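Local coordinates for abhydrolase domain-containing protein (Exiguobacterium antarcticum, PDB 5H3H) that is an alpha/beta-hydrolase-fold esterase that probably hydrolyses carboxylic esters and may also act as a perhydrolase, at residues Y69-M74 against F95-G100; Q129-P134 against D200-L205; E162-K167 against Q175-L180. One frame throughout, in Å; residues are numbered along the deposited sequence.

Contact 1: Y69-M74 against F95-G100; sequences YDYTTM and FSMGGG. With F50 (ethaneperoxoic acid), chain D.
Tyr71 lays its ring across the start of helix 97-109 and overlaps Met97 and Gly100. Its OH end reaches Met97, with OH 3.5 Å from CG, and ring atom CE1 is 3.8 Å from the same CG. The CD2-CE2 side of the Tyr71 ring lies against backbone: its CE2 is 4.0 Å from CA of Gly100. Gly100 has no side chain, and the ring takes the place where one would start. Met97 carries CG anti to its backbone N (chi1 -169°), which brings this methylene to the tyrosine.

Tyr71 opens helix 71-85. Asp70 is the N-cap residue of that helix, and its OD2 accepts from Thr73 N at 2.9 Å. Glu199 accepts from the backbone N of Tyr71, and Leu196 of helix 186-198 packs on the ring.

The other segment fits a nucleophile elbow, the tight strand-to-helix turn of alpha/beta hydrolases. Ser96 sits at its apex with phi 58°, and is probably the nucleophile. Met97 N donates to O of ethaneperoxoic acid at 2.9 Å, and Trp30 N also bonds the ligand. This is consistent with an oxyanion hole. Ser96 OG lies too close to the ligand for an ordinary contact, so their bonding is doubtful. Met97 thus has two roles: its N-H faces the ligand, while its side chain joins the apolar packing with Tyr71.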
loop_
_atom_site.group_PDB
_atom_site.type_symbol
_atom_site.label_atom_id
_atom_site.label_comp_id
_atom_site.label_asym_id
_atom_site.label_seq_id
_atom_site.Cartn_x
_atom_site.Cartn_y
_atom_site.Cartn_z
ATOM N N TYR B 69 -18.139 6.546 6.532
ATOM C CA TYR B 69 -18.472 5.125 6.689
ATOM C C TYR B 69 -18.083 4.298 5.477
ATOM O O TYR B 69 -18.242 3.062 5.480
ATOM C CB TYR B 69 -19.963 4.976 7.089
ATOM C CG TYR B 69 -20.239 5.616 8.435
ATOM C CD1 TYR B 69 -20.100 4.903 9.599
ATOM C CD2 TYR B 69 -20.553 6.945 8.540
ATOM C CE1 TYR B 69 -20.297 5.491 10.828
ATOM C CE2 TYR B 69 -20.743 7.530 9.742
ATOM C CZ TYR B 69 -20.648 6.794 10.894
ATOM O OH TYR B 69 -20.812 7.364 12.130
ATOM N N ASP B 70 -17.559 4.988 4.453
ATOM C CA ASP B 70 -16.999 4.375 3.234
ATOM C C ASP B 70 -15.776 3.583 3.636
ATOM O O ASP B 70 -15.175 3.838 4.714
ATOM C CB ASP B 70 -16.665 5.459 2.207
ATOM C CG ASP B 70 -15.657 6.490 2.755
ATOM O OD1 ASP B 70 -16.096 7.389 3.509
ATOM O OD2 ASP B 70 -14.435 6.353 2.490
ATOM N N TYR B 71 -15.472 2.540 2.900
ATOM C CA TYR B 71 -14.407 1.592 3.357
ATOM C C TYR B 71 -13.059 2.280 3.343
ATOM O O TYR B 71 -12.211 1.966 4.180
ATOM C CB TYR B 71 -14.350 0.348 2.512
ATOM C CG TYR B 71 -15.498 -0.654 2.709
ATOM C CD1 TYR B 71 -16.563 -0.406 3.581
ATOM C CD2 TYR B 71 -15.551 -1.818 1.972
ATOM C CE1 TYR B 71 -17.628 -1.320 3.708
ATOM C CE2 TYR B 71 -16.611 -2.733 2.106
ATOM C CZ TYR B 71 -17.645 -2.459 2.970
ATOM O OH TYR B 71 -18.673 -3.357 3.137
ATOM N N THR B 72 -12.855 3.225 2.414
ATOM C CA THR B 72 -11.592 3.995 2.423
ATOM C C THR B 72 -11.388 4.664 3.776
ATOM O O THR B 72 -10.379 4.435 4.399
ATOM C CB THR B 72 -11.502 5.041 1.298
ATOM O OG1 THR B 72 -11.511 4.371 0.028
ATOM C CG2 THR B 72 -10.205 5.897 1.434
ATOM N N THR B 73 -12.329 5.502 4.222
ATOM C CA THR B 73 -12.186 6.167 5.528
ATOM C C THR B 73 -12.118 5.152 6.668
ATOM O O THR B 73 -11.413 5.325 7.604
ATOM C CB THR B 73 -13.376 7.145 5.839
ATOM O OG1 THR B 73 -13.552 8.115 4.782
ATOM C CG2 THR B 73 -13.126 7.909 7.138
ATOM N N MET B 74 -12.937 4.117 6.632
ATOM C CA MET B 74 -12.927 3.065 7.693
ATOM C C MET B 74 -11.574 2.339 7.797
ATOM O O MET B 74 -11.110 2.041 8.901
ATOM C CB MET B 74 -14.006 2.002 7.364
ATOM C CG MET B 74 -15.482 2.451 7.465
ATOM S SD MET B 74 -16.077 2.683 9.165
ATOM C CE MET B 74 -15.433 4.328 9.286
ATOM N N PHE B 95 -14.945 -9.860 10.029
ATOM C CA PHE B 95 -16.231 -10.596 9.914
ATOM C C PHE B 95 -17.189 -9.707 9.143
ATOM O O PHE B 95 -17.416 -8.550 9.506
ATOM C CB PHE B 95 -16.793 -10.928 11.256
ATOM C CG PHE B 95 -18.171 -11.605 11.178
ATOM C CD1 PHE B 95 -18.269 -12.990 11.032
ATOM C CD2 PHE B 95 -19.354 -10.842 11.211
ATOM C CE1 PHE B 95 -19.523 -13.618 11.004
ATOM C CE2 PHE B 95 -20.611 -11.469 11.111
ATOM C CZ PHE B 95 -20.675 -12.842 10.983
ATOM N N SER B 96 -17.729 -10.243 8.055
ATOM C CA SER B 96 -18.727 -9.591 7.270
ATOM C C SER B 96 -18.259 -8.222 6.740
ATOM O O SER B 96 -17.295 -8.212 5.978
ATOM C CB SER B 96 -20.048 -9.591 8.049
ATOM O OG SER B 96 -21.098 -9.509 7.130
ATOM N N MET B 97 -18.904 -7.121 7.082
ATOM C CA MET B 97 -18.404 -5.810 6.635
ATOM C C MET B 97 -16.922 -5.603 7.019
ATOM O O MET B 97 -16.174 -4.955 6.281
ATOM C CB MET B 97 -19.244 -4.688 7.232
ATOM C CG MET B 97 -18.966 -3.311 6.616
ATOM S SD MET B 97 -20.048 -2.039 7.270
ATOM C CE MET B 97 -19.623 -2.062 9.023
ATOM N N GLY B 98 -16.545 -6.202 8.139
ATOM C CA GLY B 98 -15.171 -6.257 8.662
ATOM C C GLY B 98 -14.175 -6.874 7.718
ATOM O O GLY B 98 -13.044 -6.361 7.556
ATOM N N GLY B 99 -14.623 -7.900 7.021
ATOM C CA GLY B 99 -13.893 -8.488 5.928
ATOM C C GLY B 99 -13.559 -7.502 4.833
ATOM O O GLY B 99 -12.394 -7.372 4.447
ATOM N N GLY B 100 -14.569 -6.793 4.355
ATOM C CA GLY B 100 -14.378 -5.778 3.355
ATOM C C GLY B 100 -13.422 -4.692 3.792
ATOM O O GLY B 100 -12.561 -4.217 3.006
HETATM C C F50 D . -22.597 -7.613 7.689
HETATM O OX1 F50 D . -22.821 -8.662 10.014
HETATM O O F50 D . -21.665 -6.889 7.972
HETATM O OXT F50 D . -22.863 -8.750 8.586
HETATM C CH3 F50 D . -23.427 -7.347 6.464
#

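Contact 2: Q129-P134 against D200-L205; sequences QRDGYP and DLRDGL
Arg202 and Asp131 form the salt bridge that joins the two loops. NH1 of Arg202 donates to OD1 of Asp131 at 2.9 Å, and the bond is nearly straight at 176°. The carboxylate meets the edge of the guanidinium, and the two planes are only 17° apart. Asp131 OD1 is met on its syn side. On its anti side the same oxygen of Asp131 takes the backbone N of Gly132, at 2.7 Å. Asp131 is poorly ordered, so its end of the bridge is less certain.

Asp200 holds another edge of the same guanidinium. The grip is side-on: NE of Arg202 reaches OD1 of Asp200 at 3.2 Å, and NH2 of Arg202 reaches OD2 of Asp200 at 2.9 Å. Both donors stand out of the carboxylate plane. OD1 of Asp200 also accepts from the backbone N of Arg202 at 2.8 Å, which makes an Asx turn. A bend at chi3 (-61°) turns the arginine chain back so that its head group meets Asp200.

A water adds a second link between the loops, bridging NH1 of Arg202 and the carbonyl O of Gly132.

Packing is looser. Arg130 lays CG over one face of the Arg202 guanidinium, with CB 4.0 Å from NH2. Tyr133 brings CB within 3.8 Å of NH1 of Arg202. The polar ends of both residues are engaged elsewhere. Arg130 bonds Thr128 and the carbonyl of Arg197, and Tyr133 OH bonds the carbonyl of Val126.

The contact ties the loop after strand 114-120 to the loop after helix 186-198. Two carboxylates at its edges probably more than offset the charge of Arg202, and the side-on grip of Asp200 fixes the rotation of the guanidinium.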
loop_
_atom_site.group_PDB
_atom_site.type_symbol
_atom_site.label_atom_id
_atom_site.label_comp_id
_atom_site.label_asym_id
_atom_site.label_seq_id
_atom_site.Cartn_x
_atom_site.Cartn_y
_atom_site.Cartn_z
ATOM N N GLN B 129 -25.271 -7.572 -5.804
ATOM C CA GLN B 129 -25.069 -8.139 -7.157
ATOM C C GLN B 129 -24.592 -7.071 -8.138
ATOM O O GLN B 129 -24.833 -5.884 -7.941
ATOM C CB GLN B 129 -26.349 -8.779 -7.677
ATOM C CG GLN B 129 -26.950 -9.793 -6.731
ATOM C CD GLN B 129 -27.711 -10.922 -7.434
ATOM O OE1 GLN B 129 -27.963 -10.870 -8.651
ATOM N NE2 GLN B 129 -28.061 -11.960 -6.669
ATOM N N ARG B 130 -23.822 -7.491 -9.133
ATOM C CA ARG B 130 -23.282 -6.609 -10.171
ATOM C C ARG B 130 -23.208 -7.398 -11.468
ATOM O O ARG B 130 -23.313 -8.635 -11.450
ATOM C CB ARG B 130 -21.867 -6.130 -9.872
ATOM C CG ARG B 130 -21.694 -5.205 -8.690
ATOM C CD ARG B 130 -22.030 -3.735 -8.927
ATOM N NE ARG B 130 -21.637 -2.991 -7.728
ATOM C CZ ARG B 130 -22.261 -3.055 -6.552
ATOM N NH1 ARG B 130 -23.349 -3.813 -6.391
ATOM N NH2 ARG B 130 -21.800 -2.363 -5.522
ATOM N N ASP B 131 -23.016 -6.650 -12.566
ATOM C CA ASP B 131 -22.766 -7.150 -13.934
ATOM C C ASP B 131 -22.554 -8.679 -14.109
ATOM O O ASP B 131 -23.479 -9.372 -14.535
ATOM C CB ASP B 131 -21.605 -6.350 -14.555
ATOM C CG ASP B 131 -20.445 -6.129 -13.573
ATOM O OD1 ASP B 131 -19.755 -7.127 -13.280
ATOM O OD2 ASP B 131 -20.238 -4.982 -13.090
ATOM N N GLY B 132 -21.364 -9.179 -13.778
ATOM C CA GLY B 132 -21.047 -10.617 -13.797
ATOM C C GLY B 132 -20.714 -11.129 -12.398
ATOM O O GLY B 132 -19.714 -11.843 -12.188
ATOM N N TYR B 133 -21.544 -10.737 -11.426
ATOM C CA TYR B 133 -21.361 -11.116 -10.017
ATOM C C TYR B 133 -22.772 -11.319 -9.501
ATOM O O TYR B 133 -23.313 -10.482 -8.784
ATOM C CB TYR B 133 -20.583 -10.013 -9.288
ATOM C CG TYR B 133 -20.149 -10.315 -7.880
ATOM C CD1 TYR B 133 -19.020 -11.097 -7.613
ATOM C CD2 TYR B 133 -20.862 -9.804 -6.799
ATOM C CE1 TYR B 133 -18.645 -11.375 -6.302
ATOM C CE2 TYR B 133 -20.483 -10.036 -5.503
ATOM C CZ TYR B 133 -19.368 -10.791 -5.226
ATOM O OH TYR B 133 -19.060 -10.991 -3.890
ATOM N N PRO B 134 -23.403 -12.430 -9.911
ATOM C CA PRO B 134 -24.831 -12.607 -9.639
ATOM C C PRO B 134 -25.060 -13.305 -8.276
ATOM O O PRO B 134 -25.754 -14.328 -8.176
ATOM C CB PRO B 134 -25.270 -13.470 -10.820
ATOM C CG PRO B 134 -24.084 -14.391 -11.001
ATOM C CD PRO B 134 -22.883 -13.500 -10.784
ATOM N N ASP B 200 -16.995 -2.128 -3.911
ATOM C CA ASP B 200 -16.700 -3.203 -4.855
ATOM C C ASP B 200 -15.179 -3.416 -4.842
ATOM O O ASP B 200 -14.443 -2.568 -5.325
ATOM C CB ASP B 200 -17.227 -2.825 -6.275
ATOM C CG ASP B 200 -16.613 -3.702 -7.444
ATOM O OD1 ASP B 200 -15.860 -4.706 -7.214
ATOM O OD2 ASP B 200 -16.898 -3.368 -8.612
ATOM N N LEU B 201 -14.727 -4.515 -4.252
ATOM C CA LEU B 201 -13.303 -4.793 -4.144
ATOM C C LEU B 201 -12.806 -5.813 -5.166
ATOM O O LEU B 201 -11.702 -6.337 -4.989
ATOM C CB LEU B 201 -12.959 -5.294 -2.732
ATOM C CG LEU B 201 -13.444 -4.412 -1.572
ATOM C CD1 LEU B 201 -13.139 -5.058 -0.235
ATOM C CD2 LEU B 201 -12.838 -3.024 -1.614
ATOM N N ARG B 202 -13.545 -6.060 -6.257
ATOM C CA ARG B 202 -13.133 -7.146 -7.192
ATOM C C ARG B 202 -11.707 -6.949 -7.776
ATOM O O ARG B 202 -10.878 -7.842 -7.704
ATOM C CB ARG B 202 -14.166 -7.383 -8.310
ATOM C CG ARG B 202 -15.346 -8.186 -7.786
ATOM C CD ARG B 202 -16.418 -8.315 -8.812
ATOM N NE ARG B 202 -16.886 -6.981 -9.163
ATOM C CZ ARG B 202 -17.635 -6.688 -10.215
ATOM N NH1 ARG B 202 -18.075 -7.666 -11.026
ATOM N NH2 ARG B 202 -17.980 -5.405 -10.443
ATOM N N ASP B 203 -11.423 -5.763 -8.269
ATOM C CA ASP B 203 -10.068 -5.397 -8.753
ATOM C C ASP B 203 -8.940 -5.613 -7.744
ATOM O O ASP B 203 -7.795 -5.896 -8.118
ATOM C CB ASP B 203 -10.032 -3.905 -9.202
ATOM C CG ASP B 203 -10.280 -3.705 -10.708
ATOM O OD1 ASP B 203 -10.461 -4.682 -11.479
ATOM O OD2 ASP B 203 -10.260 -2.525 -11.130
ATOM N N GLY B 204 -9.245 -5.441 -6.463
ATOM C CA GLY B 204 -8.248 -5.449 -5.414
ATOM C C GLY B 204 -7.808 -6.814 -4.912
ATOM O O GLY B 204 -6.663 -6.944 -4.450
ATOM N N LEU B 205 -8.705 -7.804 -4.926
ATOM C CA LEU B 205 -8.394 -9.172 -4.463
ATOM C C LEU B 205 -7.080 -9.767 -4.949
ATOM O O LEU B 205 -6.288 -10.251 -4.145
ATOM C CB LEU B 205 -9.546 -10.155 -4.794
ATOM C CG LEU B 205 -10.904 -10.046 -4.078
ATOM C CD1 LEU B 205 -11.678 -11.359 -4.140
ATOM C CD2 LEU B 205 -10.735 -9.602 -2.629
HETATM O O HOH W 1 -16.903 -10.401 -11.707
#

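Contact 3: E162-K167 against Q175-L180; sequences EIFFAK and QWFHNL
Phe177 uses its ring in two ways at once: its edge points into the face of Phe164, and its own face receives the edge of Phe165. Both pairs are edge-to-face. The rings of Phe164 and Phe177 have centroids 4.8 Å apart and planes at 58°, so this T is well tilted. Phe177 CE2 stands over the centre of the Phe164 ring, 3.8 Å above its plane. Phe177 CZ comes nearer to the rim, 3.4 Å from CZ of Phe164.

The pair of Phe165 and Phe177 is closer to upright, with planes at 73° and centroids 5.3 Å apart. Phe165 leads with CE2 and CZ. CZ stands over the Phe177 ring, offset toward the rim, and CE2 of Phe165 is 3.9 Å from CD2 of Phe177. The neighbours Phe164 and Phe165 also touch each other: CD1 of Phe164 lies over one face of the Phe165 ring.

The three rings form an aromatic cluster between the end of helix 153-164 and helix 171-182. These helices belong to the run between strands 114-120 and 211-217, where alpha/beta hydrolases commonly insert a cap over the active site. Phe164 lines the ethaneperoxoic acid pocket and touches the ligand. It also meets the ring of His248, a residue that bonds the ligand and is the probable triad histidine.

Different first torsions let consecutive residues send their rings to one target. Phe164 has CG anti to its backbone N (chi1 -159°), whereas Phe165 has it anti to the carbonyl carbon. Phe165 packs further on Leu252 and Asp253 of helix 250-253, and its ring meets that of His169 edge-to-face.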
loop_
_atom_site.group_PDB
_atom_site.type_symbol
_atom_site.label_atom_id
_atom_site.label_comp_id
_atom_site.label_asym_id
_atom_site.label_seq_id
_atom_site.Cartn_x
_atom_site.Cartn_y
_atom_site.Cartn_z
ATOM N N GLU B 162 -33.034 -12.894 12.495
ATOM C CA GLU B 162 -33.738 -14.077 11.994
ATOM C C GLU B 162 -33.069 -14.754 10.797
ATOM O O GLU B 162 -33.175 -15.973 10.632
ATOM C CB GLU B 162 -35.225 -13.725 11.676
ATOM C CG GLU B 162 -36.043 -13.544 12.967
ATOM C CD GLU B 162 -37.425 -12.948 12.765
ATOM O OE1 GLU B 162 -37.617 -12.097 11.875
ATOM O OE2 GLU B 162 -38.332 -13.329 13.523
ATOM N N ILE B 163 -32.376 -13.961 9.976
ATOM C CA ILE B 163 -31.650 -14.459 8.804
ATOM C C ILE B 163 -30.126 -14.635 9.094
ATOM O O ILE B 163 -29.390 -15.038 8.241
ATOM C CB ILE B 163 -32.013 -13.523 7.593
ATOM C CG1 ILE B 163 -32.267 -14.362 6.362
ATOM C CG2 ILE B 163 -31.053 -12.352 7.367
ATOM C CD1 ILE B 163 -32.449 -13.624 5.040
ATOM N N PHE B 164 -29.692 -14.393 10.334
ATOM C CA PHE B 164 -28.267 -14.281 10.735
ATOM C C PHE B 164 -27.717 -15.621 11.171
ATOM O O PHE B 164 -26.544 -15.897 10.961
ATOM C CB PHE B 164 -28.167 -13.266 11.883
ATOM C CG PHE B 164 -26.801 -12.655 12.077
ATOM C CD1 PHE B 164 -25.804 -13.360 12.686
ATOM C CD2 PHE B 164 -26.541 -11.358 11.660
ATOM C CE1 PHE B 164 -24.549 -12.777 12.853
ATOM C CE2 PHE B 164 -25.303 -10.769 11.858
ATOM C CZ PHE B 164 -24.327 -11.476 12.450
ATOM N N PHE B 165 -28.561 -16.489 11.737
ATOM C CA PHE B 165 -28.102 -17.719 12.379
ATOM C C PHE B 165 -28.827 -18.879 11.754
ATOM O O PHE B 165 -29.984 -18.765 11.405
ATOM C CB PHE B 165 -28.349 -17.695 13.887
ATOM C CG PHE B 165 -27.587 -16.628 14.614
ATOM C CD1 PHE B 165 -26.211 -16.717 14.743
ATOM C CD2 PHE B 165 -28.248 -15.508 15.140
ATOM C CE1 PHE B 165 -25.482 -15.703 15.406
ATOM C CE2 PHE B 165 -27.529 -14.503 15.791
ATOM C CZ PHE B 165 -26.145 -14.608 15.923
ATOM N N ALA B 166 -28.131 -19.987 11.602
ATOM C CA ALA B 166 -28.768 -21.192 11.059
ATOM C C ALA B 166 -29.568 -21.920 12.143
ATOM O O ALA B 166 -30.542 -22.599 11.843
ATOM C CB ALA B 166 -27.719 -22.110 10.452
ATOM N N LYS B 167 -29.132 -21.808 13.394
ATOM C CA LYS B 167 -29.789 -22.474 14.518
ATOM C C LYS B 167 -30.552 -21.485 15.379
ATOM O O LYS B 167 -30.226 -20.273 15.418
ATOM C CB LYS B 167 -28.757 -23.256 15.331
ATOM C CG LYS B 167 -28.467 -24.591 14.690
ATOM C CD LYS B 167 -27.423 -25.346 15.452
ATOM C CE LYS B 167 -26.035 -25.058 14.912
ATOM N NZ LYS B 167 -25.004 -25.789 15.706
ATOM N N GLN B 175 -31.033 -12.133 22.652
ATOM C CA GLN B 175 -31.281 -10.786 23.126
ATOM C C GLN B 175 -29.971 -10.015 23.330
ATOM O O GLN B 175 -29.880 -8.809 23.058
ATOM C CB GLN B 175 -32.075 -10.791 24.411
ATOM C CG GLN B 175 -32.581 -9.418 24.877
ATOM C CD GLN B 175 -33.672 -8.787 23.968
ATOM O OE1 GLN B 175 -34.518 -9.471 23.416
ATOM N NE2 GLN B 175 -33.620 -7.459 23.801
ATOM N N TRP B 176 -28.988 -10.700 23.872
ATOM C CA TRP B 176 -27.660 -10.133 23.975
ATOM C C TRP B 176 -27.183 -9.599 22.617
ATOM O O TRP B 176 -26.641 -8.498 22.530
ATOM C CB TRP B 176 -26.678 -11.155 24.609
ATOM C CG TRP B 176 -25.235 -10.792 24.408
ATOM C CD1 TRP B 176 -24.508 -9.821 25.091
ATOM C CD2 TRP B 176 -24.363 -11.333 23.450
ATOM N NE1 TRP B 176 -23.271 -9.730 24.575
ATOM C CE2 TRP B 176 -23.128 -10.677 23.596
ATOM C CE3 TRP B 176 -24.502 -12.305 22.458
ATOM C CZ2 TRP B 176 -22.014 -10.961 22.765
ATOM C CZ3 TRP B 176 -23.381 -12.629 21.658
ATOM C CH2 TRP B 176 -22.152 -11.917 21.811
ATOM N N PHE B 177 -27.301 -10.424 21.591
ATOM C CA PHE B 177 -26.782 -10.108 20.283
ATOM C C PHE B 177 -27.554 -8.972 19.649
ATOM O O PHE B 177 -26.958 -8.040 19.086
ATOM C CB PHE B 177 -26.682 -11.343 19.385
ATOM C CG PHE B 177 -26.042 -11.051 18.077
ATOM C CD1 PHE B 177 -24.657 -10.857 18.008
ATOM C CD2 PHE B 177 -26.808 -10.891 16.938
ATOM C CE1 PHE B 177 -24.037 -10.538 16.802
ATOM C CE2 PHE B 177 -26.190 -10.607 15.717
ATOM C CZ PHE B 177 -24.805 -10.420 15.654
ATOM N N HIS B 178 -28.877 -9.044 19.774
ATOM C CA HIS B 178 -29.746 -7.929 19.395
ATOM C C HIS B 178 -29.337 -6.574 20.025
ATOM O O HIS B 178 -29.156 -5.562 19.323
ATOM C CB HIS B 178 -31.158 -8.284 19.784
ATOM C CG HIS B 178 -32.160 -7.263 19.369
ATOM N ND1 HIS B 178 -32.721 -6.376 20.245
ATOM C CD2 HIS B 178 -32.665 -6.953 18.156
ATOM C CE1 HIS B 178 -33.560 -5.588 19.604
ATOM N NE2 HIS B 178 -33.556 -5.933 18.339
ATOM N N ASN B 179 -29.136 -6.571 21.353
ATOM C CA ASN B 179 -28.793 -5.349 22.053
ATOM C C ASN B 179 -27.423 -4.766 21.638
ATOM O O ASN B 179 -27.279 -3.532 21.679
ATOM C CB ASN B 179 -28.857 -5.531 23.557
ATOM C CG ASN B 179 -30.268 -5.654 24.086
ATOM O OD1 ASN B 179 -31.262 -5.370 23.410
ATOM N ND2 ASN B 179 -30.371 -6.055 25.312
ATOM N N LEU B 180 -26.470 -5.623 21.176
ATOM C CA LEU B 180 -25.198 -5.147 20.624
ATOM C C LEU B 180 -25.455 -4.262 19.399
ATOM O O LEU B 180 -24.765 -3.284 19.190
ATOM C CB LEU B 180 -24.306 -6.290 20.127
ATOM C CG LEU B 180 -23.858 -7.379 21.060
ATOM C CD1 LEU B 180 -23.012 -8.342 20.234
ATOM C CD2 LEU B 180 -23.133 -6.761 22.239
#

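In the fold
Contact 1 lies nearest the middle of the chain, its centre about 7 Å from the chain centre, and includes the probable nucleophile. The centres of contacts 2 and 3 lie about 15 Å and 21 Å from its own, and about 28 Å from each other. Each touches it by packing: Gly100 O meets Leu201 CD1 at 3.4 Å, and Phe95 CE2 meets Phe164 CZ at 4.0 Å. Contacts 2 and 3 do not touch, their nearest atoms being about 13 Å apart. In sequence, however, contact 3 is nested in the excursion that contact 2 closes. Phe95 and Phe164 both line the ligand pocket. The side chain of Tyr133 in contact 2 stays about 12 Å from the ligand.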